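Local coordinates for protein Thf1 (PDB 5MJR) that is associated with the FtsH protease complex involved in photosystem II repair in cyanobacteria and may take part in photosynthetic membrane biogenesis, at residues I47-L51 with L97-E101; Y43-I47 with F80-Y84; V73-F77 with R90-F94; L127-N131 with Q177-I182. One frame throughout, in Å; residues are numbered along the deposited sequence.

In the fold
Contacts 1, 2 and 3 form one connected cluster built from helices 41-58, 67-80 and 90-100 and the loop after 67-80, while contact 4 ties together a separate part of this all-helical chain. Ile47 belongs to both contact 1 and contact 2, whose centres lie 12 Å apart. Contact 3 has its centre 9 Å from each of these two; its Ile93 CG2 packs 3.9 Å from Ile47 CD1, and its Arg90 NH1 lies 2.8 Å from Met81 O of contact 2, a probable hydrogen bond. Contact 4, between 127-131 and 177-182, lies on the opposite side of the chain's centre, about 30 Å from contact 3 between centres and about 15 Å between nearest atoms.

Contact 1: I47-L51 with L97-E101; sequences IEELL and LCVAE
Leu51 overlaps Leu97 with one branch: the methyl Leu51 CD2 lies 4.0 Å from Leu97 CG, and the two side chains run antiparallel alongside each other. Leu97 has CG anti to its own backbone N (chi1 -179°), which sends its CD1 methyl forward among three residues of helix 41-58. There Leu97 CD1 meets Leu50 CD2 at 3.8 Å, with the two leucines nearly perpendicular, and lies 4.2 Å from Ile47 CG2. Branched aliphatic residues suit this place because their methyls can fill a buried interface from several directions. Ala100 adds its CB 4.3 Å from Leu51 CD2; so small a side chain takes little room beside the leucine.

Glu101, the first residue past the helical part of 97-101, brings a carboxylate into this buried apolar interface. Its chain is bent at chi2 (-72°), which folds the acid group back toward Leu51: Glu101 OE2 is 2.6 Å from Leu51 O and 3.5 Å from Leu51 CD2. So close a pair of oxygens suggests that the acid may carry a proton. The other oxygen, OE1, forms a salt bridge with Arg58, farther along helix 41-58, which probably offsets the cost of burying the acid.

Phe31 of helix 24-34 covers Ile47, Leu51 and Ala100, and Phe80 of helix 67-80 packs on Ile47 and Leu50, so the pair also packs on helices 24-34 and 67-80.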
loop_
_atom_site.group_PDB
_atom_site.type_symbol
_atom_site.label_atom_id
_atom_site.label_comp_id
_atom_site.label_asym_id
_atom_site.label_seq_id
_atom_site.Cartn_x
_atom_site.Cartn_y
_atom_site.Cartn_z
ATOM N N ILE A 47 0.431 -12.540 6.523
ATOM C CA ILE A 47 1.777 -12.005 6.551
ATOM C C ILE A 47 2.658 -12.688 5.532
ATOM O O ILE A 47 3.398 -12.017 4.764
ATOM C CB ILE A 47 2.379 -12.065 7.963
ATOM C CG1 ILE A 47 1.611 -11.153 8.916
ATOM C CG2 ILE A 47 3.856 -11.745 7.950
ATOM C CD1 ILE A 47 1.808 -11.537 10.372
ATOM N N GLU A 48 2.586 -14.017 5.431
ATOM C CA GLU A 48 3.399 -14.704 4.436
ATOM C C GLU A 48 2.951 -14.332 2.991
ATOM O O GLU A 48 3.815 -14.243 2.106
ATOM C CB GLU A 48 3.432 -16.219 4.681
ATOM C CG GLU A 48 4.185 -16.602 5.971
ATOM C CD GLU A 48 4.440 -18.101 6.141
ATOM O OE1 GLU A 48 4.125 -18.878 5.204
ATOM O OE2 GLU A 48 4.893 -18.423 7.296
ATOM N N GLU A 49 1.623 -14.167 2.763
ATOM C CA GLU A 49 1.175 -13.752 1.442
ATOM C C GLU A 49 1.804 -12.353 1.123
ATOM O O GLU A 49 2.252 -12.157 -0.020
ATOM C CB GLU A 49 -0.348 -13.688 1.374
ATOM C CG GLU A 49 -1.066 -15.001 1.163
ATOM C CD GLU A 49 -2.574 -14.871 0.881
ATOM O OE1 GLU A 49 -3.021 -13.771 0.481
ATOM O OE2 GLU A 49 -3.251 -15.924 1.074
ATOM N N LEU A 50 1.826 -11.456 2.046
ATOM C CA LEU A 50 2.399 -10.110 1.837
ATOM C C LEU A 50 3.916 -10.233 1.576
ATOM O O LEU A 50 4.471 -9.539 0.723
ATOM C CB LEU A 50 2.038 -9.169 2.972
ATOM C CG LEU A 50 2.416 -7.712 2.772
ATOM C CD1 LEU A 50 1.826 -7.079 1.497
ATOM C CD2 LEU A 50 2.073 -6.946 4.006
ATOM N N LEU A 51 4.579 -11.092 2.399
ATOM C CA LEU A 51 6.043 -11.257 2.209
ATOM C C LEU A 51 6.325 -11.737 0.779
ATOM O O LEU A 51 7.289 -11.261 0.148
ATOM C CB LEU A 51 6.602 -12.306 3.237
ATOM C CG LEU A 51 6.760 -11.809 4.654
ATOM C CD1 LEU A 51 7.091 -13.023 5.533
ATOM C CD2 LEU A 51 7.934 -10.816 4.810
ATOM N N LEU A 97 8.816 -7.520 8.923
ATOM C CA LEU A 97 8.369 -7.674 7.545
ATOM C C LEU A 97 9.251 -6.773 6.649
ATOM O O LEU A 97 9.752 -7.234 5.625
ATOM C CB LEU A 97 6.893 -7.232 7.450
ATOM C CG LEU A 97 6.313 -7.398 6.004
ATOM C CD1 LEU A 97 5.034 -8.217 6.005
ATOM C CD2 LEU A 97 5.877 -6.060 5.644
ATOM N N CYS A 98 9.479 -5.544 7.045
ATOM C CA CYS A 98 10.250 -4.664 6.165
ATOM C C CYS A 98 11.705 -5.069 6.055
ATOM O O CYS A 98 12.281 -5.141 4.948
ATOM C CB CYS A 98 10.131 -3.212 6.646
ATOM S SG CYS A 98 8.493 -2.513 6.386
ATOM N N VAL A 99 12.335 -5.374 7.208
ATOM C CA VAL A 99 13.744 -5.749 7.141
ATOM C C VAL A 99 13.923 -7.046 6.380
ATOM O O VAL A 99 14.930 -7.192 5.641
ATOM C CB VAL A 99 14.448 -5.719 8.501
ATOM C CG1 VAL A 99 14.385 -4.395 9.174
ATOM C CG2 VAL A 99 14.003 -6.736 9.410
ATOM N N ALA A 100 12.977 -7.982 6.488
ATOM C CA ALA A 100 13.057 -9.224 5.723
ATOM C C ALA A 100 13.036 -8.997 4.198
ATOM O O ALA A 100 13.565 -9.811 3.429
ATOM C CB ALA A 100 11.934 -10.131 6.116
ATOM N N GLU A 101 12.389 -7.915 3.800
ATOM C CA GLU A 101 12.265 -7.533 2.404
ATOM C C GLU A 101 13.370 -6.524 1.968
ATOM O O GLU A 101 13.249 -5.979 0.883
ATOM C CB GLU A 101 10.893 -6.868 2.187
ATOM C CG GLU A 101 9.736 -7.734 2.406
ATOM C CD GLU A 101 9.500 -8.800 1.362
ATOM O OE1 GLU A 101 10.167 -8.957 0.351
ATOM O OE2 GLU A 101 8.470 -9.533 1.632
#

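Contact 2: Y43-I47 with F80-Y84; sequences YRRFI and FMEGY
A single water is gripped by Tyr43, Phe80 and Gly83: its oxygen lies 2.6 Å from Tyr43 OH, donates to Phe80 O at 2.7 Å and accepts from Gly83 N at 2.8 Å. The water lies in the plane of the Tyr43 ring, as does Phe80 O, which approaches that ring's edge 3.3 Å from Tyr43 CE1. A tyrosine suits this place because its hydroxyl meets the bridging water while its ring packs against apolar neighbours.

Over one face of that ring stands the edge of Tyr84 in a T-shaped pair, the planes at 87° and Tyr84 CD1 3.5 Å from Tyr43 CG. Met81, its chain bent at chi2 and chi3, brings SD to 3.8 Å from Tyr43 CD1 in an oblique Met-aromatic contact.

Farther along, Phe46 rests its CB over the face of Phe80 in a CH-pi contact, 3.8 Å from CB to the ring centroid. Phe80 holds CG between its backbone N and carbonyl carbon (chi1 81°), which swings the ring toward helix 41-58, where its edge meets Ile47. Ile203 packs on both Tyr43 and Phe46.

Tyr84 N bonds to Met81 O at 3.0 Å, closing a type I beta turn at the exit of helix 67-80; the arrangement is an aromatic cluster that docks this turn on a neighbouring helix of an all-helical fold.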
loop_
_atom_site.group_PDB
_atom_site.type_symbol
_atom_site.label_atom_id
_atom_site.label_comp_id
_atom_site.label_asym_id
_atom_site.label_seq_id
_atom_site.Cartn_x
_atom_site.Cartn_y
_atom_site.Cartn_z
ATOM N N TYR A 43 -3.117 -15.044 10.900
ATOM C CA TYR A 43 -2.272 -13.914 10.531
ATOM C C TYR A 43 -0.985 -14.340 9.848
ATOM O O TYR A 43 -0.540 -13.661 8.928
ATOM C CB TYR A 43 -2.004 -13.084 11.781
ATOM C CG TYR A 43 -3.242 -12.365 12.207
ATOM C CD1 TYR A 43 -3.674 -11.218 11.549
ATOM C CD2 TYR A 43 -4.079 -12.824 13.202
ATOM C CE1 TYR A 43 -4.814 -10.546 11.900
ATOM C CE2 TYR A 43 -5.243 -12.205 13.561
ATOM C CZ TYR A 43 -5.618 -11.054 12.927
ATOM O OH TYR A 43 -6.759 -10.411 13.226
ATOM N N ARG A 44 -0.471 -15.521 10.176
ATOM C CA ARG A 44 0.706 -16.045 9.418
ATOM C C ARG A 44 0.324 -16.172 7.956
ATOM O O ARG A 44 1.175 -15.868 7.081
ATOM C CB ARG A 44 1.174 -17.372 9.974
ATOM C CG ARG A 44 1.809 -17.231 11.317
ATOM C CD ARG A 44 2.732 -18.386 11.777
ATOM N NE ARG A 44 2.252 -19.744 11.409
ATOM C CZ ARG A 44 1.468 -20.521 12.163
ATOM N NH1 ARG A 44 0.970 -20.131 13.324
ATOM N NH2 ARG A 44 1.086 -21.737 11.750
ATOM N N ARG A 45 -0.913 -16.592 7.625
ATOM C CA ARG A 45 -1.277 -16.713 6.255
ATOM C C ARG A 45 -1.205 -15.329 5.520
ATOM O O ARG A 45 -0.645 -15.196 4.440
ATOM C CB ARG A 45 -2.673 -17.310 6.080
ATOM C CG ARG A 45 -2.847 -18.734 6.464
ATOM C CD ARG A 45 -4.156 -19.433 6.012
ATOM N NE ARG A 45 -5.361 -19.010 6.781
ATOM C CZ ARG A 45 -5.712 -19.511 7.996
ATOM N NH1 ARG A 45 -4.972 -20.456 8.615
ATOM N NH2 ARG A 45 -6.846 -19.118 8.607
ATOM N N PHE A 46 -1.760 -14.271 6.143
ATOM C CA PHE A 46 -1.779 -12.935 5.547
ATOM C C PHE A 46 -0.364 -12.375 5.460
ATOM O O PHE A 46 0.045 -11.781 4.427
ATOM C CB PHE A 46 -2.739 -12.039 6.321
ATOM C CG PHE A 46 -4.186 -12.182 5.936
ATOM C CD1 PHE A 46 -4.935 -13.247 6.307
ATOM C CD2 PHE A 46 -4.768 -11.182 5.179
ATOM C CE1 PHE A 46 -6.285 -13.415 5.878
ATOM C CE2 PHE A 46 -6.092 -11.237 4.812
ATOM C CZ PHE A 46 -6.870 -12.398 5.149
ATOM N N ILE A 47 0.431 -12.540 6.523
ATOM C CA ILE A 47 1.777 -12.005 6.551
ATOM C C ILE A 47 2.658 -12.688 5.532
ATOM O O ILE A 47 3.398 -12.017 4.764
ATOM C CB ILE A 47 2.379 -12.065 7.963
ATOM C CG1 ILE A 47 1.611 -11.153 8.916
ATOM C CG2 ILE A 47 3.856 -11.745 7.950
ATOM C CD1 ILE A 47 1.808 -11.537 10.372
ATOM N N PHE A 80 -5.385 -5.335 7.511
ATOM C CA PHE A 80 -5.517 -6.774 7.878
ATOM C C PHE A 80 -5.101 -6.986 9.308
ATOM O O PHE A 80 -5.576 -7.974 9.895
ATOM C CB PHE A 80 -5.009 -7.781 6.872
ATOM C CG PHE A 80 -3.557 -8.078 6.816
ATOM C CD1 PHE A 80 -2.798 -8.639 7.883
ATOM C CD2 PHE A 80 -2.862 -7.785 5.631
ATOM C CE1 PHE A 80 -1.425 -8.865 7.653
ATOM C CE2 PHE A 80 -1.525 -8.020 5.479
ATOM C CZ PHE A 80 -0.813 -8.498 6.506
ATOM N N MET A 81 -4.268 -6.135 9.884
ATOM C CA MET A 81 -3.822 -6.303 11.225
ATOM C C MET A 81 -4.665 -5.521 12.239
ATOM O O MET A 81 -4.310 -5.533 13.445
ATOM C CB MET A 81 -2.346 -5.865 11.341
ATOM C CG MET A 81 -1.376 -6.741 10.554
ATOM S SD MET A 81 -1.165 -8.410 11.260
ATOM C CE MET A 81 -0.047 -8.057 12.605
ATOM N N GLU A 82 -5.795 -4.926 11.805
ATOM C CA GLU A 82 -6.544 -4.065 12.693
ATOM C C GLU A 82 -7.083 -4.756 13.959
ATOM O O GLU A 82 -7.308 -4.149 14.981
ATOM C CB GLU A 82 -7.663 -3.355 11.897
ATOM C CG GLU A 82 -8.732 -4.188 11.378
ATOM C CD GLU A 82 -9.774 -3.434 10.542
ATOM O OE1 GLU A 82 -9.784 -2.195 10.635
ATOM O OE2 GLU A 82 -10.539 -4.122 9.806
ATOM N N GLY A 83 -7.327 -6.076 13.847
ATOM C CA GLY A 83 -7.753 -6.891 14.962
ATOM C C GLY A 83 -6.745 -7.815 15.533
ATOM O O GLY A 83 -7.102 -8.703 16.315
ATOM N N TYR A 84 -5.489 -7.690 15.111
ATOM C CA TYR A 84 -4.416 -8.588 15.527
ATOM C C TYR A 84 -4.298 -8.548 17.046
ATOM O O TYR A 84 -4.186 -7.542 17.670
ATOM C CB TYR A 84 -3.094 -8.163 14.937
ATOM C CG TYR A 84 -1.967 -9.141 15.308
ATOM C CD1 TYR A 84 -1.923 -10.386 14.712
ATOM C CD2 TYR A 84 -1.059 -8.852 16.281
ATOM C CE1 TYR A 84 -0.973 -11.310 15.036
ATOM C CE2 TYR A 84 -0.096 -9.806 16.645
ATOM C CZ TYR A 84 -0.086 -11.033 16.018
ATOM O OH TYR A 84 0.864 -12.000 16.363
HETATM O O HOH W 1 -7.331 -8.176 11.939
#

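Contact 3: V73-F77 with R90-F94; sequences VVTAF and RDRIF
Phe77 and Phe94 form the tight heart of a helical hairpin, in which helices 67-80 and 90-100 follow each other in the chain and run roughly antiparallel, with their short segments at 139° and the axes of these segments approaching no closer than 12.3 Å. That spacing is wide, and large aromatic side chains suit it because they can span the distance. Phe94 turns its edge to the face of Phe77 in an edge-to-face pair with planes at 64°; Phe94 CD1 sits 3.7 Å above the plane, over the centre of the Phe77 ring. At the edge of the same ring, in its plane, Ile93 CG2 closes in to 3.8 Å from Phe77 CE2. Also in this buried part, Val73 CG1 reaches the edge of the Phe94 ring, 4.2 Å from Phe94 CE1.

The looser, more exposed side belongs to Arg90 and Val74. Arg90 meets the Phe77 ring with its carbonyl O, 3.7 Å from Phe77 CZ, and with the aliphatic CG, 4.0 Å from Phe77 CE1; its bend at chi3 (50°) turns the guanidinium toward Met81, whose carbonyl accepts from NH1. The Phe94 ring is met by one methyl of the branched valine, Val74 CG2, 3.8 Å from Phe94 CZ.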
loop_
_atom_site.group_PDB
_atom_site.type_symbol
_atom_site.label_atom_id
_atom_site.label_comp_id
_atom_site.label_asym_id
_atom_site.label_seq_id
_atom_site.Cartn_x
_atom_site.Cartn_y
_atom_site.Cartn_z
ATOM N N VAL A 73 1.537 -0.571 1.114
ATOM C CA VAL A 73 1.978 -1.613 2.046
ATOM C C VAL A 73 1.518 -1.292 3.446
ATOM O O VAL A 73 0.966 -2.155 4.170
ATOM C CB VAL A 73 3.498 -1.762 1.996
ATOM C CG1 VAL A 73 4.051 -2.654 3.128
ATOM C CG2 VAL A 73 3.951 -2.302 0.698
ATOM N N VAL A 74 1.739 -0.042 3.874
ATOM C CA VAL A 74 1.353 0.354 5.233
ATOM C C VAL A 74 -0.147 0.220 5.418
ATOM O O VAL A 74 -0.628 -0.289 6.433
ATOM C CB VAL A 74 1.815 1.798 5.521
ATOM C CG1 VAL A 74 1.163 2.394 6.755
ATOM C CG2 VAL A 74 3.326 1.808 5.686
ATOM N N THR A 75 -0.890 0.656 4.408
ATOM C CA THR A 75 -2.405 0.606 4.493
ATOM C C THR A 75 -2.871 -0.830 4.542
ATOM O O THR A 75 -3.754 -1.157 5.368
ATOM C CB THR A 75 -2.990 1.377 3.255
ATOM O OG1 THR A 75 -2.591 2.741 3.342
ATOM C CG2 THR A 75 -4.503 1.305 3.285
ATOM N N ALA A 76 -2.394 -1.664 3.604
ATOM C CA ALA A 76 -2.845 -3.052 3.544
ATOM C C ALA A 76 -2.511 -3.770 4.908
ATOM O O ALA A 76 -3.358 -4.518 5.450
ATOM C CB ALA A 76 -2.240 -3.790 2.416
ATOM N N PHE A 77 -1.268 -3.597 5.356
ATOM C CA PHE A 77 -0.843 -4.210 6.600
ATOM C C PHE A 77 -1.748 -3.720 7.725
ATOM O O PHE A 77 -2.284 -4.527 8.503
ATOM C CB PHE A 77 0.625 -3.865 6.884
ATOM C CG PHE A 77 1.143 -4.425 8.178
ATOM C CD1 PHE A 77 1.027 -3.764 9.301
ATOM C CD2 PHE A 77 1.768 -5.688 8.167
ATOM C CE1 PHE A 77 1.570 -4.301 10.539
ATOM C CE2 PHE A 77 2.283 -6.218 9.365
ATOM C CZ PHE A 77 2.151 -5.547 10.509
ATOM N N ARG A 90 2.221 -5.788 17.007
ATOM C CA ARG A 90 1.998 -5.414 15.631
ATOM C C ARG A 90 3.127 -4.550 15.006
ATOM O O ARG A 90 3.591 -4.836 13.896
ATOM C CB ARG A 90 0.645 -4.736 15.602
ATOM C CG ARG A 90 0.258 -4.307 14.268
ATOM C CD ARG A 90 -1.223 -3.978 14.265
ATOM N NE ARG A 90 -1.569 -3.091 15.339
ATOM C CZ ARG A 90 -2.718 -3.057 15.995
ATOM N NH1 ARG A 90 -3.769 -3.830 15.601
ATOM N NH2 ARG A 90 -2.824 -2.250 17.078
ATOM N N ASP A 91 3.651 -3.630 15.790
ATOM C CA ASP A 91 4.773 -2.820 15.270
ATOM C C ASP A 91 6.077 -3.633 15.065
ATOM O O ASP A 91 6.805 -3.446 14.076
ATOM C CB ASP A 91 5.095 -1.622 16.152
ATOM C CG ASP A 91 3.909 -0.572 16.195
ATOM O OD1 ASP A 91 2.983 -0.612 15.296
ATOM O OD2 ASP A 91 3.831 0.289 17.130
ATOM N N ARG A 92 6.333 -4.590 15.952
ATOM C CA ARG A 92 7.480 -5.444 15.779
ATOM C C ARG A 92 7.316 -6.318 14.565
ATOM O O ARG A 92 8.286 -6.594 13.836
ATOM C CB ARG A 92 7.619 -6.438 17.019
ATOM C CG ARG A 92 8.151 -5.756 18.210
ATOM C CD ARG A 92 7.975 -6.680 19.425
ATOM N NE ARG A 92 8.622 -6.242 20.658
ATOM C CZ ARG A 92 8.022 -5.935 21.807
ATOM N NH1 ARG A 92 6.677 -5.964 21.957
ATOM N NH2 ARG A 92 8.784 -5.570 22.852
ATOM N N ILE A 93 6.128 -6.774 14.281
ATOM C CA ILE A 93 5.871 -7.552 13.092
ATOM C C ILE A 93 6.121 -6.705 11.789
ATOM O O ILE A 93 6.705 -7.199 10.839
ATOM C CB ILE A 93 4.430 -8.156 13.066
ATOM C CG1 ILE A 93 4.340 -9.240 14.179
ATOM C CG2 ILE A 93 4.039 -8.673 11.727
ATOM C CD1 ILE A 93 2.979 -9.741 14.455
ATOM N N PHE A 94 5.621 -5.442 11.801
ATOM C CA PHE A 94 5.873 -4.581 10.650
ATOM C C PHE A 94 7.391 -4.348 10.404
ATOM O O PHE A 94 7.862 -4.418 9.281
ATOM C CB PHE A 94 5.152 -3.281 10.797
ATOM C CG PHE A 94 5.276 -2.413 9.577
ATOM C CD1 PHE A 94 4.521 -2.725 8.471
ATOM C CD2 PHE A 94 6.136 -1.320 9.563
ATOM C CE1 PHE A 94 4.632 -1.962 7.269
ATOM C CE2 PHE A 94 6.258 -0.535 8.417
ATOM C CZ PHE A 94 5.489 -0.913 7.272
#

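Contact 4: L127-N131 with Q177-I182; sequences LDELN and QLAPVI
Leu130 stands roughly square to Val181, with Leu130 CB 3.8 Å from Val181 CG1, while its tip carries on past the valine to Ile182, where Leu130 CD1 meets Ile182 CG2 at 3.7 Å. One leucine therefore touches two successive residues, Val181 by both its base and its CD1 methyl, Ile182 by CD1 alone. Val181 is suited to this by its compact fork: the torsion that sets CG1 anti to the backbone N (chi1 172°) leaves this methyl against Leu130 CB.

Leu127, one turn earlier, uses its two branches separately. Its CD2 meets Leu178, with 3.9 Å between Leu127 CD2 and Leu178 CD2. Its CD1 lies beside the amide nitrogen of Gln177, whose extended chain passes almost perpendicular to the leucine and puts NE2 3.4 Å from Leu127 CD1.

The contact joins helix 123-131 to the end of helix 171-178 in this all-helical fold. There Leu178 O accepts two backbone bonds, from Val181 N at 2.9 Å and from Ile182 N at 3.0 Å. The chain curls tightly there; Val181 points at the neighbouring helix, while Leu178 and Ile182 reach it through a methyl each.

At the solvent border Asn131 lies across Val181, with Asn131 OD1 3.8 Å from Val181 CG1. An amide suits such a border. Beyond the two segments, Leu139 packs on Leu130 and Asn143 touches Ile182.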
loop_
_atom_site.group_PDB
_atom_site.type_symbol
_atom_site.label_atom_id
_atom_site.label_comp_id
_atom_site.label_asym_id
_atom_site.label_seq_id
_atom_site.Cartn_x
_atom_site.Cartn_y
_atom_site.Cartn_z
ATOM N N LEU A 127 -5.874 17.719 -9.121
ATOM C CA LEU A 127 -5.831 17.655 -10.582
ATOM C C LEU A 127 -4.999 18.865 -11.112
ATOM O O LEU A 127 -4.215 18.686 -12.006
ATOM C CB LEU A 127 -7.223 17.648 -11.142
ATOM C CG LEU A 127 -8.131 16.472 -10.799
ATOM C CD1 LEU A 127 -9.591 16.604 -11.243
ATOM C CD2 LEU A 127 -7.601 15.171 -11.388
ATOM N N ASP A 128 -5.197 20.047 -10.543
ATOM C CA ASP A 128 -4.465 21.206 -10.994
ATOM C C ASP A 128 -2.926 21.003 -10.796
ATOM O O ASP A 128 -2.112 21.315 -11.653
ATOM C CB ASP A 128 -4.883 22.441 -10.237
ATOM C CG ASP A 128 -6.228 22.992 -10.679
ATOM O OD1 ASP A 128 -6.697 22.560 -11.785
ATOM O OD2 ASP A 128 -6.771 23.879 -9.948
ATOM N N GLU A 129 -2.543 20.397 -9.647
ATOM C CA GLU A 129 -1.134 20.142 -9.373
ATOM C C GLU A 129 -0.568 19.092 -10.332
ATOM O O GLU A 129 0.523 19.260 -10.906
ATOM C CB GLU A 129 -0.980 19.758 -7.928
ATOM C CG GLU A 129 0.427 19.785 -7.539
ATOM C CD GLU A 129 0.745 19.615 -6.017
ATOM O OE1 GLU A 129 -0.129 19.809 -5.113
ATOM O OE2 GLU A 129 1.932 19.394 -5.752
ATOM N N LEU A 130 -1.319 18.030 -10.595
ATOM C CA LEU A 130 -0.896 17.040 -11.601
ATOM C C LEU A 130 -0.745 17.707 -12.994
ATOM O O LEU A 130 0.245 17.483 -13.707
ATOM C CB LEU A 130 -1.795 15.871 -11.635
ATOM C CG LEU A 130 -1.781 14.968 -10.380
ATOM C CD1 LEU A 130 -2.991 14.049 -10.346
ATOM C CD2 LEU A 130 -0.518 14.162 -10.307
ATOM N N ASN A 131 -1.757 18.503 -13.344
ATOM C CA ASN A 131 -1.775 19.076 -14.687
ATOM C C ASN A 131 -0.660 20.157 -14.880
ATOM O O ASN A 131 -0.408 20.576 -16.000
ATOM C CB ASN A 131 -3.172 19.606 -14.938
ATOM C CG ASN A 131 -4.119 18.490 -15.238
ATOM O OD1 ASN A 131 -3.724 17.447 -15.784
ATOM N ND2 ASN A 131 -5.367 18.721 -14.970
ATOM N N GLN A 177 -12.223 10.643 -13.172
ATOM C CA GLN A 177 -11.574 11.938 -13.373
ATOM C C GLN A 177 -10.035 11.761 -13.505
ATOM O O GLN A 177 -9.344 12.488 -14.162
ATOM C CB GLN A 177 -11.857 12.862 -12.198
ATOM C CG GLN A 177 -13.272 13.388 -12.089
ATOM C CD GLN A 177 -13.487 14.460 -11.060
ATOM O OE1 GLN A 177 -14.270 14.308 -10.086
ATOM N NE2 GLN A 177 -12.832 15.595 -11.297
ATOM N N LEU A 178 -9.469 10.831 -12.719
ATOM C CA LEU A 178 -8.030 10.601 -12.731
ATOM C C LEU A 178 -7.581 9.887 -14.020
ATOM O O LEU A 178 -6.419 10.074 -14.405
ATOM C CB LEU A 178 -7.618 9.774 -11.508
ATOM C CG LEU A 178 -7.641 10.496 -10.213
ATOM C CD1 LEU A 178 -7.451 9.543 -9.002
ATOM C CD2 LEU A 178 -6.558 11.591 -10.184
ATOM N N ALA A 179 -8.426 9.100 -14.628
ATOM C CA ALA A 179 -8.001 8.185 -15.702
ATOM C C ALA A 179 -7.313 8.960 -16.867
ATOM O O ALA A 179 -6.260 8.483 -17.317
ATOM C CB ALA A 179 -9.179 7.338 -16.196
ATOM N N PRO A 180 -7.826 10.132 -17.326
ATOM C CA PRO A 180 -7.094 10.834 -18.398
ATOM C C PRO A 180 -5.876 11.611 -17.953
ATOM O O PRO A 180 -5.163 12.164 -18.803
ATOM C CB PRO A 180 -8.190 11.711 -18.991
ATOM C CG PRO A 180 -9.189 11.877 -17.929
ATOM C CD PRO A 180 -9.120 10.762 -17.035
ATOM N N VAL A 181 -5.663 11.720 -16.639
ATOM C CA VAL A 181 -4.642 12.578 -16.067
ATOM C C VAL A 181 -3.394 11.821 -15.642
ATOM O O VAL A 181 -2.308 12.412 -15.793
ATOM C CB VAL A 181 -5.260 13.373 -14.835
ATOM C CG1 VAL A 181 -4.250 14.164 -14.038
ATOM C CG2 VAL A 181 -6.398 14.253 -15.308
ATOM N N ILE A 182 -3.525 10.598 -15.092
ATOM C CA ILE A 182 -2.359 9.860 -14.616
ATOM C C ILE A 182 -2.202 8.578 -15.394
ATOM O O ILE A 182 -3.182 7.963 -15.831
ATOM C CB ILE A 182 -2.453 9.659 -13.081
ATOM C CG1 ILE A 182 -3.564 8.720 -12.684
ATOM C CG2 ILE A 182 -2.489 10.972 -12.347
ATOM C CD1 ILE A 182 -3.656 8.331 -11.210
#